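Local coordinates for protein ribokinase (PDB 6CW5) that probably phosphorylates D-ribose at O-5, using ATP and a divalent cation such as magnesium, to give D-ribose 5-phosphate and ADP, at residues N54-V59 / D281-Y286; S12-R18 / Y138-Q144; P185-L189 / Y236-V241; I72-G76 / D98-G102; Q65-D69 / G87-D91. All blocks are in the same frame, centred on the assembly; numbering follows the deposited sequence. Where two conformers were deposited one is given.

Interaction 1. Residues N54-V59 / D281-Y286; sequences NQAFAV and DCFAGY
Ala58 and Gly285 meet where helix 51-61 and helix 279-292 pack against each other in the alpha/beta core of the ribokinase (PfkB) fold. The two short segments run at 48° to each other with their axes 7.2 Å apart. This end is tight, made of small side chains and backbone. Gly285 brings no side chain, and the neighbouring helix settles right onto its backbone: Gly285 CA lies 3.8 Å from Ala58 CB and 3.7 Å from Gln55 O. Val59 faces mostly elsewhere, but its CG2 branch still reaches to 3.4 Å from Gly285 O. Tyr286 swings its ring past the carbonyl of Ala58, and its hydroxyl is held by Pro322 O.

Toward the start of helix 279-292 the packing gives way to a polar cluster beside the substrate pocket. Here Asp281, the predicted proton acceptor, is reached by both amides of helix 51-61. Gln55 NE2 comes down from above the carboxylate plane onto Asp281 OD1 at 3.0 Å, while the extended Gln55 side chain lays its amide carbon over Ala284 CB. Gln55 OE1 is meanwhile taken by Gln144. Asp281 OD2 also forms a salt bridge with Lys51, so three side chains fix the rotation of the carboxylate. A glycerol, probably from the crystallisation liquor, is in weak contact with Asn54 ND2, consistent with a pocket made for a small sugar; Asn54 is itself predicted to bind the substrate. Asn54 ND2 meets Asp281 OD2 on its anti side at 2.9 Å, with a nearly straight N-H...O angle of 175°.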
# COMPACT_ATOMS: atom_id res chain seq x y z
N ASN A 54 14.05 -6.50 -14.66
CA ASN A 54 14.10 -7.39 -15.82
C ASN A 54 13.06 -7.01 -16.85
O ASN A 54 13.33 -6.94 -18.06
CB ASN A 54 13.85 -8.86 -15.42
CG ASN A 54 15.01 -9.50 -14.69
OD1 ASN A 54 16.11 -8.99 -14.68
ND2 ASN A 54 14.74 -10.66 -14.08
N GLN A 55 11.82 -6.81 -16.38
CA GLN A 55 10.73 -6.51 -17.30
C GLN A 55 10.89 -5.11 -17.89
O GLN A 55 10.64 -4.91 -19.08
CB GLN A 55 9.38 -6.69 -16.59
CG GLN A 55 9.10 -8.17 -16.35
CD GLN A 55 7.78 -8.49 -15.61
OE1 GLN A 55 6.87 -7.67 -15.51
NE2 GLN A 55 7.72 -9.70 -15.06
N ALA A 56 11.37 -4.14 -17.10
CA ALA A 56 11.61 -2.81 -17.65
C ALA A 56 12.71 -2.85 -18.71
O ALA A 56 12.61 -2.20 -19.76
CB ALA A 56 12.00 -1.83 -16.53
N PHE A 57 13.78 -3.57 -18.42
CA PHE A 57 14.88 -3.73 -19.36
C PHE A 57 14.39 -4.33 -20.68
O PHE A 57 14.85 -3.93 -21.76
CB PHE A 57 15.94 -4.64 -18.72
CG PHE A 57 17.27 -4.53 -19.35
CD1 PHE A 57 18.12 -3.48 -19.02
CD2 PHE A 57 17.70 -5.48 -20.27
CE1 PHE A 57 19.38 -3.39 -19.60
CE2 PHE A 57 18.94 -5.37 -20.87
CZ PHE A 57 19.79 -4.33 -20.52
N ALA A 58 13.48 -5.30 -20.60
CA ALA A 58 12.95 -5.92 -21.81
C ALA A 58 12.05 -4.97 -22.58
O ALA A 58 12.09 -4.95 -23.81
CB ALA A 58 12.21 -7.22 -21.45
N VAL A 59 11.23 -4.18 -21.88
CA VAL A 59 10.43 -3.18 -22.60
C VAL A 59 11.36 -2.27 -23.38
O VAL A 59 11.16 -2.01 -24.57
CB VAL A 59 9.53 -2.38 -21.64
CG1 VAL A 59 8.79 -1.26 -22.42
CG2 VAL A 59 8.51 -3.28 -20.96
N ASP A 281 10.35 -12.99 -17.60
CA ASP A 281 10.40 -11.53 -17.52
C ASP A 281 10.66 -10.92 -18.89
O ASP A 281 10.06 -9.90 -19.26
CB ASP A 281 11.48 -11.09 -16.53
CG ASP A 281 11.15 -11.49 -15.11
OD1 ASP A 281 9.95 -11.68 -14.82
OD2 ASP A 281 12.06 -11.63 -14.29
N CYS A 282 11.58 -11.52 -19.65
CA CYS A 282 11.78 -11.09 -21.03
C CYS A 282 10.46 -11.10 -21.80
O CYS A 282 10.07 -10.11 -22.42
CB CYS A 282 12.80 -11.99 -21.71
SG CYS A 282 13.21 -11.45 -23.37
N PHE A 283 9.75 -12.23 -21.75
CA PHE A 283 8.47 -12.32 -22.45
C PHE A 283 7.53 -11.18 -22.04
O PHE A 283 6.95 -10.51 -22.90
CB PHE A 283 7.83 -13.68 -22.18
CG PHE A 283 6.53 -13.87 -22.89
CD1 PHE A 283 6.51 -14.39 -24.17
CD2 PHE A 283 5.33 -13.52 -22.28
CE1 PHE A 283 5.30 -14.56 -24.84
CE2 PHE A 283 4.14 -13.67 -22.95
CZ PHE A 283 4.12 -14.20 -24.22
N ALA A 284 7.40 -10.94 -20.74
CA ALA A 284 6.46 -9.93 -20.26
C ALA A 284 6.79 -8.54 -20.81
O ALA A 284 5.90 -7.81 -21.26
CB ALA A 284 6.45 -9.90 -18.74
N GLY A 285 8.06 -8.14 -20.74
CA GLY A 285 8.43 -6.84 -21.26
C GLY A 285 8.25 -6.72 -22.77
O GLY A 285 7.77 -5.70 -23.27
N TYR A 286 8.63 -7.77 -23.52
CA TYR A 286 8.37 -7.75 -24.95
C TYR A 286 6.88 -7.74 -25.26
O TYR A 286 6.46 -7.10 -26.24
CB TYR A 286 9.05 -8.94 -25.65
CG TYR A 286 10.37 -8.55 -26.27
CD1 TYR A 286 10.46 -8.23 -27.62
CD2 TYR A 286 11.53 -8.44 -25.49
CE1 TYR A 286 11.67 -7.83 -28.20
CE2 TYR A 286 12.75 -8.04 -26.05
CZ TYR A 286 12.80 -7.74 -27.41
OH TYR A 286 13.98 -7.34 -27.99

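Interaction 2. Residues S12-R18 / Y138-Q144; sequences SSRCLVR and YTHLLVQ
Leu16 and Leu142 join two neighbouring parallel strands, 15-18 and 140-143, through the backbone. Leu16 N binds His140 O, Leu142 N binds Leu16 O at 2.9 Å, and Arg18 N binds Leu142 O. At the start of the pair Arg14 O is gripped twice, by Thr139 N at 2.9 Å and His140 N at 3.1 Å. Thr139 OG1 adds a side-chain bond, accepting from Arg14 N at 3.0 Å and sharing a further bond with His140 ND1. That position follows from its chi1 of 56°, with OG1 set between the backbone N and the carbonyl carbon. At the far end one water bridges Arg18 O and Gln144 N.

The apolar contacts divide between the two sheet faces. On the face of Leu16, the Tyr138 ring lies flat against that side chain in a CH-pi contact: Leu16 CB stands 3.6 Å from the ring centroid, almost on the ring normal. On the other face Val17 and Leu142 run side by side, Val17 CG2 4.1 Å from Leu142 CB, and helix 279-292 covers Cys15 and His140.

Gln144 ends the second segment close to Gly52 of the predicted substrate site. Strand 15-18 sits between 66-73 and 140-143, and the chain builds the sheet outward from it in both directions, as in Rossmann-like alpha/beta folds, whose active sites lie at the C-terminal ends of the strands.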
# COMPACT_ATOMS: atom_id res chain seq x y z
N SER A 12 0.76 8.68 -27.40
CA SER A 12 2.07 8.05 -27.47
C SER A 12 2.33 7.14 -26.27
O SER A 12 2.19 7.56 -25.11
CB SER A 12 3.17 9.10 -27.57
OG SER A 12 3.58 9.27 -28.92
N SER A 13 2.74 5.92 -26.53
CA SER A 13 2.75 4.91 -25.48
C SER A 13 3.95 5.05 -24.55
O SER A 13 5.07 5.28 -24.99
CB SER A 13 2.71 3.51 -26.09
OG SER A 13 1.55 3.35 -26.87
N ARG A 14 3.69 4.91 -23.25
CA ARG A 14 4.75 4.95 -22.25
C ARG A 14 4.35 4.03 -21.11
O ARG A 14 3.21 4.08 -20.64
CB ARG A 14 5.00 6.38 -21.74
CG ARG A 14 6.21 6.48 -20.78
CD ARG A 14 6.65 7.93 -20.55
NE ARG A 14 7.17 8.53 -21.78
CZ ARG A 14 8.46 8.66 -22.08
NH1 ARG A 14 9.40 8.25 -21.24
NH2 ARG A 14 8.81 9.21 -23.23
N CYS A 15 5.28 3.18 -20.68
CA CYS A 15 5.02 2.17 -19.66
C CYS A 15 5.65 2.57 -18.34
O CYS A 15 6.83 2.94 -18.30
CB CYS A 15 5.56 0.82 -20.10
SG CYS A 15 5.21 -0.49 -18.91
N LEU A 16 4.90 2.45 -17.27
CA LEU A 16 5.47 2.54 -15.93
C LEU A 16 5.56 1.13 -15.37
O LEU A 16 4.55 0.39 -15.39
CB LEU A 16 4.62 3.41 -15.01
CG LEU A 16 5.07 3.49 -13.56
CD1 LEU A 16 6.43 4.19 -13.40
CD2 LEU A 16 3.98 4.24 -12.80
N VAL A 17 6.75 0.74 -14.95
CA VAL A 17 6.96 -0.51 -14.20
C VAL A 17 7.06 -0.14 -12.74
O VAL A 17 7.99 0.55 -12.32
CB VAL A 17 8.21 -1.27 -14.66
CG1 VAL A 17 8.35 -2.61 -13.89
CG2 VAL A 17 8.19 -1.49 -16.18
N ARG A 18 6.10 -0.58 -11.93
CA ARG A 18 6.18 -0.40 -10.49
C ARG A 18 6.60 -1.75 -9.95
O ARG A 18 5.82 -2.71 -9.96
CB ARG A 18 4.84 0.06 -9.91
CG ARG A 18 4.79 0.07 -8.38
CD ARG A 18 5.75 1.06 -7.72
NE ARG A 18 5.69 0.89 -6.26
CZ ARG A 18 6.67 0.37 -5.53
NH1 ARG A 18 7.83 0.04 -6.10
NH2 ARG A 18 6.50 0.20 -4.23
N TYR A 138 1.53 8.04 -18.58
CA TYR A 138 1.63 6.62 -18.90
C TYR A 138 0.37 6.09 -19.56
O TYR A 138 -0.74 6.48 -19.20
CB TYR A 138 1.92 5.81 -17.64
CG TYR A 138 3.19 6.27 -16.98
CD1 TYR A 138 4.42 6.01 -17.58
CD2 TYR A 138 3.15 6.99 -15.80
CE1 TYR A 138 5.59 6.43 -16.98
CE2 TYR A 138 4.33 7.42 -15.19
CZ TYR A 138 5.54 7.14 -15.80
OH TYR A 138 6.70 7.57 -15.22
N THR A 139 0.56 5.19 -20.53
CA THR A 139 -0.52 4.43 -21.14
C THR A 139 -0.55 2.99 -20.65
O THR A 139 -1.59 2.33 -20.78
CB THR A 139 -0.38 4.44 -22.67
OG1 THR A 139 0.91 3.93 -23.03
CG2 THR A 139 -0.56 5.85 -23.24
N HIS A 140 0.56 2.49 -20.11
CA HIS A 140 0.67 1.09 -19.71
C HIS A 140 1.30 1.00 -18.33
O HIS A 140 2.21 1.78 -18.02
CB HIS A 140 1.52 0.28 -20.73
CG HIS A 140 0.82 0.09 -22.04
ND1 HIS A 140 0.58 1.14 -22.91
CD2 HIS A 140 0.26 -1.00 -22.60
CE1 HIS A 140 -0.07 0.69 -23.96
NE2 HIS A 140 -0.29 -0.60 -23.80
N LEU A 141 0.84 0.05 -17.52
CA LEU A 141 1.39 -0.25 -16.21
C LEU A 141 1.78 -1.72 -16.16
O LEU A 141 1.00 -2.58 -16.57
CB LEU A 141 0.40 0.06 -15.09
CG LEU A 141 0.80 -0.40 -13.68
CD1 LEU A 141 1.91 0.53 -13.08
CD2 LEU A 141 -0.45 -0.44 -12.77
N LEU A 142 2.97 -1.99 -15.65
CA LEU A 142 3.43 -3.36 -15.43
C LEU A 142 3.74 -3.54 -13.95
O LEU A 142 4.50 -2.75 -13.38
CB LEU A 142 4.67 -3.62 -16.28
CG LEU A 142 5.29 -4.98 -16.46
CD1 LEU A 142 4.22 -6.05 -16.73
CD2 LEU A 142 6.25 -4.85 -17.62
N VAL A 143 3.16 -4.58 -13.33
CA VAL A 143 3.33 -4.84 -11.90
C VAL A 143 3.56 -6.33 -11.71
O VAL A 143 3.18 -7.15 -12.53
CB VAL A 143 2.14 -4.37 -11.03
CG1 VAL A 143 2.21 -2.83 -10.77
CG2 VAL A 143 0.80 -4.74 -11.67
N GLN A 144 4.24 -6.66 -10.61
CA GLN A 144 4.47 -8.06 -10.25
C GLN A 144 4.17 -8.16 -8.77
O GLN A 144 3.27 -7.47 -8.29
CB GLN A 144 5.90 -8.50 -10.56
CG GLN A 144 6.35 -8.08 -11.99
CD GLN A 144 6.95 -6.68 -12.00
OE1 GLN A 144 7.44 -6.19 -10.96
NE2 GLN A 144 6.91 -6.01 -13.17
O HOH W 1 4.73 -4.79 -8.51

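Interaction 3. Residues P185-L189 / Y236-V241; sequences PWKHL and YFSKNV
Two loops that lead into adjacent parallel strands of the central sheet, 191-195 and 242-246, meet through Trp186 of the first and Phe237 of the second. Trp186 buries more surface than any other residue here. Its CG is anti to the carbonyl carbon (chi1 -61°), which turns the indole toward the 236-241 loop, and Phe237 comes over one indole face with its CE1 atom, off toward the rim, 3.5 Å from Trp186 CE3. The pair is oblique, the Phe237 plane at 46° to the five-membered ring. Beside it Trp186 CD1 is only 3.1 Å from Tyr236 O, while the indole nitrogen looks back to its own side and bonds to Leu181 O. Leu192 of strand 191-195 packs on both Trp186 and Phe237.

The partner loop is shaped by a type I turn from Ser238 to Val241. Inside it Ser238 OG accepts from Asn240 N at 3.2 Å, an ST turn, and the same serine presents its CB to Trp186 CB at 3.7 Å and its OG to the Lys187 backbone. On the other side residues 186-188 form a single 3-10 turn, with Leu189 N bonded to Trp186 O.

No hydrogen bond crosses between the two loops; van der Waals contacts join them. Val241 follows directly on the turn and pushes CG2 to 3.2 Å from Trp186 O, a tight approach, and to 3.5 Å from Leu189 O. Its other branch, Val241 CG1, touches Leu189 CD2 at 4.0 Å.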
# COMPACT_ATOMS: atom_id res chain seq x y z
N PRO A 185 -8.22 -6.77 -6.97
CA PRO A 185 -9.16 -6.02 -7.82
C PRO A 185 -8.97 -6.35 -9.30
O PRO A 185 -8.51 -5.54 -10.09
CB PRO A 185 -8.81 -4.56 -7.49
CG PRO A 185 -7.31 -4.63 -7.25
CD PRO A 185 -7.11 -5.93 -6.48
N TRP A 186 -9.32 -7.59 -9.66
CA TRP A 186 -9.16 -8.05 -11.04
C TRP A 186 -9.87 -7.15 -12.04
O TRP A 186 -9.46 -7.08 -13.20
CB TRP A 186 -9.71 -9.47 -11.17
CG TRP A 186 -8.94 -10.40 -10.27
CD1 TRP A 186 -9.41 -11.00 -9.13
CD2 TRP A 186 -7.58 -10.82 -10.41
NE1 TRP A 186 -8.42 -11.76 -8.56
CE2 TRP A 186 -7.29 -11.68 -9.33
CE3 TRP A 186 -6.57 -10.56 -11.36
CZ2 TRP A 186 -6.02 -12.28 -9.16
CZ3 TRP A 186 -5.32 -11.17 -11.19
CH2 TRP A 186 -5.06 -12.02 -10.09
N LYS A 187 -10.95 -6.49 -11.63
CA LYS A 187 -11.68 -5.68 -12.60
C LYS A 187 -10.82 -4.56 -13.18
O LYS A 187 -11.15 -4.07 -14.27
CB LYS A 187 -12.95 -5.08 -11.99
CG LYS A 187 -12.69 -4.14 -10.83
CD LYS A 187 -13.98 -3.62 -10.23
CE LYS A 187 -13.70 -2.80 -8.99
NZ LYS A 187 -14.96 -2.28 -8.41
N HIS A 188 -9.75 -4.14 -12.50
CA HIS A 188 -8.88 -3.06 -13.00
C HIS A 188 -7.79 -3.55 -13.93
O HIS A 188 -7.10 -2.73 -14.53
CB HIS A 188 -8.21 -2.33 -11.82
CG HIS A 188 -9.18 -1.61 -10.94
ND1 HIS A 188 -10.22 -0.87 -11.45
CD2 HIS A 188 -9.28 -1.54 -9.59
CE1 HIS A 188 -10.92 -0.35 -10.45
NE2 HIS A 188 -10.37 -0.74 -9.32
N LEU A 189 -7.62 -4.86 -14.06
CA LEU A 189 -6.46 -5.42 -14.72
C LEU A 189 -6.76 -5.72 -16.18
O LEU A 189 -7.75 -6.39 -16.49
CB LEU A 189 -6.04 -6.72 -14.02
CG LEU A 189 -4.81 -7.34 -14.60
CD1 LEU A 189 -3.61 -6.43 -14.34
CD2 LEU A 189 -4.62 -8.71 -13.92
N TYR A 236 -14.63 -15.03 -8.56
CA TYR A 236 -13.57 -14.31 -7.86
C TYR A 236 -12.71 -13.50 -8.81
O TYR A 236 -11.98 -12.60 -8.36
CB TYR A 236 -12.64 -15.28 -7.10
CG TYR A 236 -13.21 -15.90 -5.84
CD1 TYR A 236 -13.44 -15.13 -4.70
CD2 TYR A 236 -13.49 -17.26 -5.78
CE1 TYR A 236 -13.96 -15.71 -3.55
CE2 TYR A 236 -14.02 -17.85 -4.62
CZ TYR A 236 -14.24 -17.06 -3.52
OH TYR A 236 -14.75 -17.63 -2.37
N PHE A 237 -12.78 -13.79 -10.11
CA PHE A 237 -11.91 -13.18 -11.10
C PHE A 237 -12.68 -12.01 -11.71
O PHE A 237 -13.56 -11.44 -11.06
CB PHE A 237 -11.51 -14.24 -12.14
CG PHE A 237 -10.26 -13.91 -12.94
CD1 PHE A 237 -9.06 -13.61 -12.30
CD2 PHE A 237 -10.30 -13.94 -14.33
CE1 PHE A 237 -7.91 -13.35 -13.03
CE2 PHE A 237 -9.16 -13.64 -15.08
CZ PHE A 237 -7.97 -13.34 -14.43
N SER A 238 -12.37 -11.63 -12.94
CA SER A 238 -13.17 -10.64 -13.65
C SER A 238 -13.21 -11.02 -15.13
O SER A 238 -12.19 -11.44 -15.67
CB SER A 238 -12.57 -9.24 -13.52
OG SER A 238 -13.19 -8.31 -14.39
N LYS A 239 -14.36 -10.82 -15.77
CA LYS A 239 -14.47 -11.15 -17.20
C LYS A 239 -13.73 -10.16 -18.09
O LYS A 239 -13.63 -10.38 -19.30
CB LYS A 239 -15.95 -11.22 -17.58
CG LYS A 239 -16.61 -12.48 -16.99
CD LYS A 239 -18.06 -12.65 -17.44
CE LYS A 239 -18.69 -13.92 -16.83
NZ LYS A 239 -20.20 -13.92 -17.08
N ASN A 240 -13.19 -9.09 -17.53
CA ASN A 240 -12.54 -8.08 -18.36
C ASN A 240 -11.04 -8.35 -18.57
O ASN A 240 -10.42 -7.63 -19.34
CB ASN A 240 -12.79 -6.72 -17.74
CG ASN A 240 -14.27 -6.38 -17.75
OD1 ASN A 240 -14.96 -6.67 -18.72
ND2 ASN A 240 -14.77 -5.82 -16.66
N VAL A 241 -10.50 -9.39 -17.95
CA VAL A 241 -9.05 -9.64 -17.92
C VAL A 241 -8.66 -10.57 -19.07
O VAL A 241 -9.20 -11.67 -19.19
CB VAL A 241 -8.64 -10.26 -16.57
CG1 VAL A 241 -7.09 -10.40 -16.51
CG2 VAL A 241 -9.14 -9.42 -15.39

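Interaction 4. Residues I72-G76 / D98-G102; sequences IGDDG and DEVTG
With chi1 at 61°, Asp75 holds its carboxylate between its own backbone N and carbonyl carbon, and Thr101, at chi1 -57°, sets OG1 beside its backbone N; the two rotations bring Asp75 OD1 and Thr101 OG1 within 2.6 Å. The threonine hydroxyl donates this short bond and comes in from above the carboxylate plane. Asp75 OD1 also accepts from Thr101 N at 2.9 Å, this time through its syn lone pair. The carboxylate oxygen is therefore gripped twice by one residue, which fixes both the hydroxyl and the carboxylate. Thr101 OG1 works in the other sense too, accepting from Gly73 N at 3.0 Å with a bent N-H...O angle of 145°.

Thr101 runs alongside Ile72, pointing the same way, while the backbones close up at Gly73, whose CA is 3.4 Å from Glu99 O. Three waters bridge the outer side. One links Asp75 OD2 with Thr101 O, and the two others donate to Glu99 O while accepting from Asp74 N and Asp75 N respectively. Glu99 in turn folds back on its own segment, its OE2 accepting from Val100 N at 2.7 Å.

Residues 74-76 form a 3-10 turn between the end of strand 66-73 and helix 77-85, with Gly76 at the N-cap. Residues 98-102 pass from strand 93-96 into strand 102-109, and Thr101 lies near Ile23 of the predicted substrate site. The contact thus sits at the junction of the central sheet with the four-stranded beta sheet that forms the lid in ribokinases.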
# COMPACT_ATOMS: atom_id res chain seq x y z
N ILE A 72 16.38 1.09 -4.55
CA ILE A 72 17.58 0.29 -4.36
C ILE A 72 18.35 0.86 -3.18
O ILE A 72 18.06 1.95 -2.68
CB ILE A 72 18.49 0.27 -5.61
CG1 ILE A 72 18.89 1.70 -5.98
CG2 ILE A 72 17.76 -0.45 -6.76
CD1 ILE A 72 20.04 1.77 -7.00
N GLY A 73 19.38 0.11 -2.75
CA GLY A 73 20.37 0.69 -1.87
C GLY A 73 21.57 1.20 -2.64
O GLY A 73 21.66 1.01 -3.85
N ASP A 74 22.48 1.86 -1.90
CA ASP A 74 23.74 2.31 -2.49
C ASP A 74 24.41 1.20 -3.30
O ASP A 74 25.03 1.47 -4.34
CB ASP A 74 24.71 2.76 -1.39
CG ASP A 74 24.53 4.21 -1.01
OD1 ASP A 74 23.58 4.86 -1.50
OD2 ASP A 74 25.35 4.71 -0.21
N ASP A 75 24.32 -0.05 -2.82
CA ASP A 75 25.04 -1.15 -3.44
C ASP A 75 24.45 -1.57 -4.77
O ASP A 75 25.05 -2.39 -5.47
CB ASP A 75 25.11 -2.34 -2.49
CG ASP A 75 23.74 -2.90 -2.10
OD1 ASP A 75 22.67 -2.29 -2.39
OD2 ASP A 75 23.74 -4.00 -1.50
N GLY A 76 23.30 -1.01 -5.15
CA GLY A 76 22.66 -1.34 -6.40
C GLY A 76 22.79 -0.29 -7.47
O GLY A 76 22.17 -0.43 -8.54
N ASP A 98 21.32 3.60 4.10
CA ASP A 98 21.27 2.59 5.16
C ASP A 98 20.31 1.45 4.82
O ASP A 98 19.76 0.81 5.72
CB ASP A 98 20.89 3.21 6.51
CG ASP A 98 21.81 4.33 6.93
OD1 ASP A 98 23.02 4.27 6.61
OD2 ASP A 98 21.33 5.26 7.60
N GLU A 99 20.09 1.19 3.54
CA GLU A 99 19.31 0.03 3.09
C GLU A 99 20.11 -0.69 2.03
O GLU A 99 20.98 -0.11 1.38
CB GLU A 99 17.95 0.44 2.53
CG GLU A 99 17.04 -0.73 2.19
CD GLU A 99 16.88 -1.74 3.33
OE1 GLU A 99 15.92 -1.61 4.11
OE2 GLU A 99 17.72 -2.66 3.45
N VAL A 100 19.85 -1.99 1.86
CA VAL A 100 20.52 -2.74 0.81
C VAL A 100 19.52 -3.00 -0.31
O VAL A 100 18.30 -3.11 -0.09
CB VAL A 100 21.14 -4.06 1.31
CG1 VAL A 100 22.30 -3.78 2.28
CG2 VAL A 100 20.08 -4.98 1.93
N THR A 101 20.04 -3.09 -1.52
CA THR A 101 19.24 -3.55 -2.65
C THR A 101 18.69 -4.95 -2.35
O THR A 101 19.36 -5.78 -1.73
CB THR A 101 20.13 -3.55 -3.90
OG1 THR A 101 20.65 -2.22 -4.09
CG2 THR A 101 19.33 -3.92 -5.15
N GLY A 102 17.45 -5.20 -2.79
CA GLY A 102 16.90 -6.52 -2.65
C GLY A 102 17.75 -7.56 -3.34
O GLY A 102 18.52 -7.27 -4.27
O HOH W 2 22.18 2.79 0.59
O HOH W 3 22.03 -6.13 -1.69
O HOH W 4 23.61 -0.34 0.11

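Interaction 5. Residues Q65-D69 / G87-D91; sequences QVELD and GVGTD
Gly89 O is held by two groups of strand 66-73: Leu68 N donates a hydrogen bond of 2.9 Å, 169° at the hydrogen, and Glu67 CA adds a weaker CA-H...O contact at 3.4 Å. The same glycine gives its own N-H to Val66 O, also at 2.9 Å and nearly straight at 175°. Gly89 thus bonds to the strand with both its peptide N and O, opposite Glu67, and with no side chain in the way Gly89 CA lies 4.2 Å from Glu67 CA. A water extends the join by accepting from Val66 N and donating to Gly87 O.

Val88 supplies the apolar side. Its CG2 branch meets Val66 CG1 at 4.0 Å, and CG1, anti to the backbone N at a chi1 of 178°, touches Leu68 CB at 4.1 Å. Ala56 and Ala60 of helix 51-61 and Leu83 of helix 77-85 close over Val88.

Gly87 ends helix 77-85 in a Schellman motif, its positive phi turning the chain back to the sheet. After the single bridge at Gly89 the chain enters strand 93-96; residues 87-91 are thus the returning connection of a beta-alpha-beta crossover from strand 66-73 through helix 77-85 to its parallel neighbour 93-96.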
# COMPACT_ATOMS: atom_id res chain seq x y z
N GLN A 65 9.14 3.03 -24.63
CA GLN A 65 9.49 4.02 -23.61
C GLN A 65 9.03 3.50 -22.27
O GLN A 65 7.85 3.17 -22.11
CB GLN A 65 8.80 5.35 -23.89
CG GLN A 65 9.22 6.00 -25.18
CD GLN A 65 10.46 6.80 -24.99
OE1 GLN A 65 10.40 8.00 -24.72
NE2 GLN A 65 11.62 6.15 -25.10
N VAL A 66 9.94 3.40 -21.30
CA VAL A 66 9.58 2.78 -20.04
C VAL A 66 10.31 3.48 -18.91
O VAL A 66 11.43 3.98 -19.09
CB VAL A 66 9.89 1.26 -20.05
CG1 VAL A 66 11.39 1.01 -20.36
CG2 VAL A 66 9.45 0.62 -18.76
N GLU A 67 9.64 3.58 -17.77
CA GLU A 67 10.17 4.14 -16.53
C GLU A 67 9.99 3.12 -15.42
O GLU A 67 8.96 2.45 -15.38
CB GLU A 67 9.43 5.43 -16.12
CG GLU A 67 9.51 6.58 -17.11
CD GLU A 67 10.65 7.54 -16.83
OE1 GLU A 67 11.15 7.60 -15.68
OE2 GLU A 67 11.04 8.23 -17.79
N LEU A 68 10.95 3.03 -14.50
CA LEU A 68 10.88 2.11 -13.37
C LEU A 68 10.71 2.90 -12.07
O LEU A 68 11.41 3.89 -11.84
CB LEU A 68 12.12 1.23 -13.30
CG LEU A 68 12.18 0.26 -12.12
CD1 LEU A 68 11.06 -0.77 -12.19
CD2 LEU A 68 13.56 -0.45 -12.06
N ASP A 69 9.70 2.51 -11.27
CA ASP A 69 9.40 3.16 -9.99
C ASP A 69 9.68 2.12 -8.89
O ASP A 69 9.04 1.07 -8.86
CB ASP A 69 7.94 3.63 -9.99
CG ASP A 69 7.52 4.32 -8.70
OD1 ASP A 69 8.13 4.08 -7.64
OD2 ASP A 69 6.53 5.05 -8.74
N GLY A 87 18.11 2.78 -21.64
CA GLY A 87 17.02 3.68 -21.96
C GLY A 87 15.88 3.68 -20.97
O GLY A 87 14.90 4.40 -21.19
N VAL A 88 15.97 2.90 -19.90
CA VAL A 88 14.93 2.86 -18.87
C VAL A 88 15.00 4.13 -18.03
O VAL A 88 16.07 4.48 -17.51
CB VAL A 88 15.08 1.62 -17.99
CG1 VAL A 88 14.03 1.59 -16.89
CG2 VAL A 88 15.00 0.36 -18.86
N GLY A 89 13.88 4.82 -17.89
CA GLY A 89 13.86 6.01 -17.05
C GLY A 89 13.91 5.63 -15.58
O GLY A 89 13.26 4.69 -15.14
N THR A 90 14.73 6.37 -14.82
CA THR A 90 14.97 6.01 -13.42
C THR A 90 14.76 7.16 -12.44
O THR A 90 15.24 7.08 -11.30
CB THR A 90 16.39 5.48 -13.24
OG1 THR A 90 17.32 6.50 -13.63
CG2 THR A 90 16.62 4.23 -14.10
N ASP A 91 14.08 8.25 -12.85
CA ASP A 91 13.84 9.33 -11.90
C ASP A 91 13.11 8.84 -10.64
O ASP A 91 13.29 9.41 -9.56
CB ASP A 91 13.02 10.46 -12.53
CG ASP A 91 13.81 11.27 -13.52
OD1 ASP A 91 15.01 10.95 -13.73
OD2 ASP A 91 13.22 12.21 -14.09
O HOH W 5 12.41 4.38 -22.17

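From the N terminus, residues 12-18 open the loop that interaction 2 closes at 138-144. Within it 54-59 opens the longest loop, closed only at 281-286, so interactions 1 and 2 cross; they touch through Gln55 and Gln144. Interactions 5 and 4 start on strand 66-73 and close at 87-91 and 98-102, crossing each other and nesting inside both longer loops. Interaction 3 comes after interaction 2 has closed and is nested in interaction 1 alone. Interactions 2 and 5 join through neighbouring strands 15-18 and 66-73, helix 51-61 packs interaction 1 onto both, interaction 4 reaches toward the lid, and interaction 3 links loops farther along the sheet.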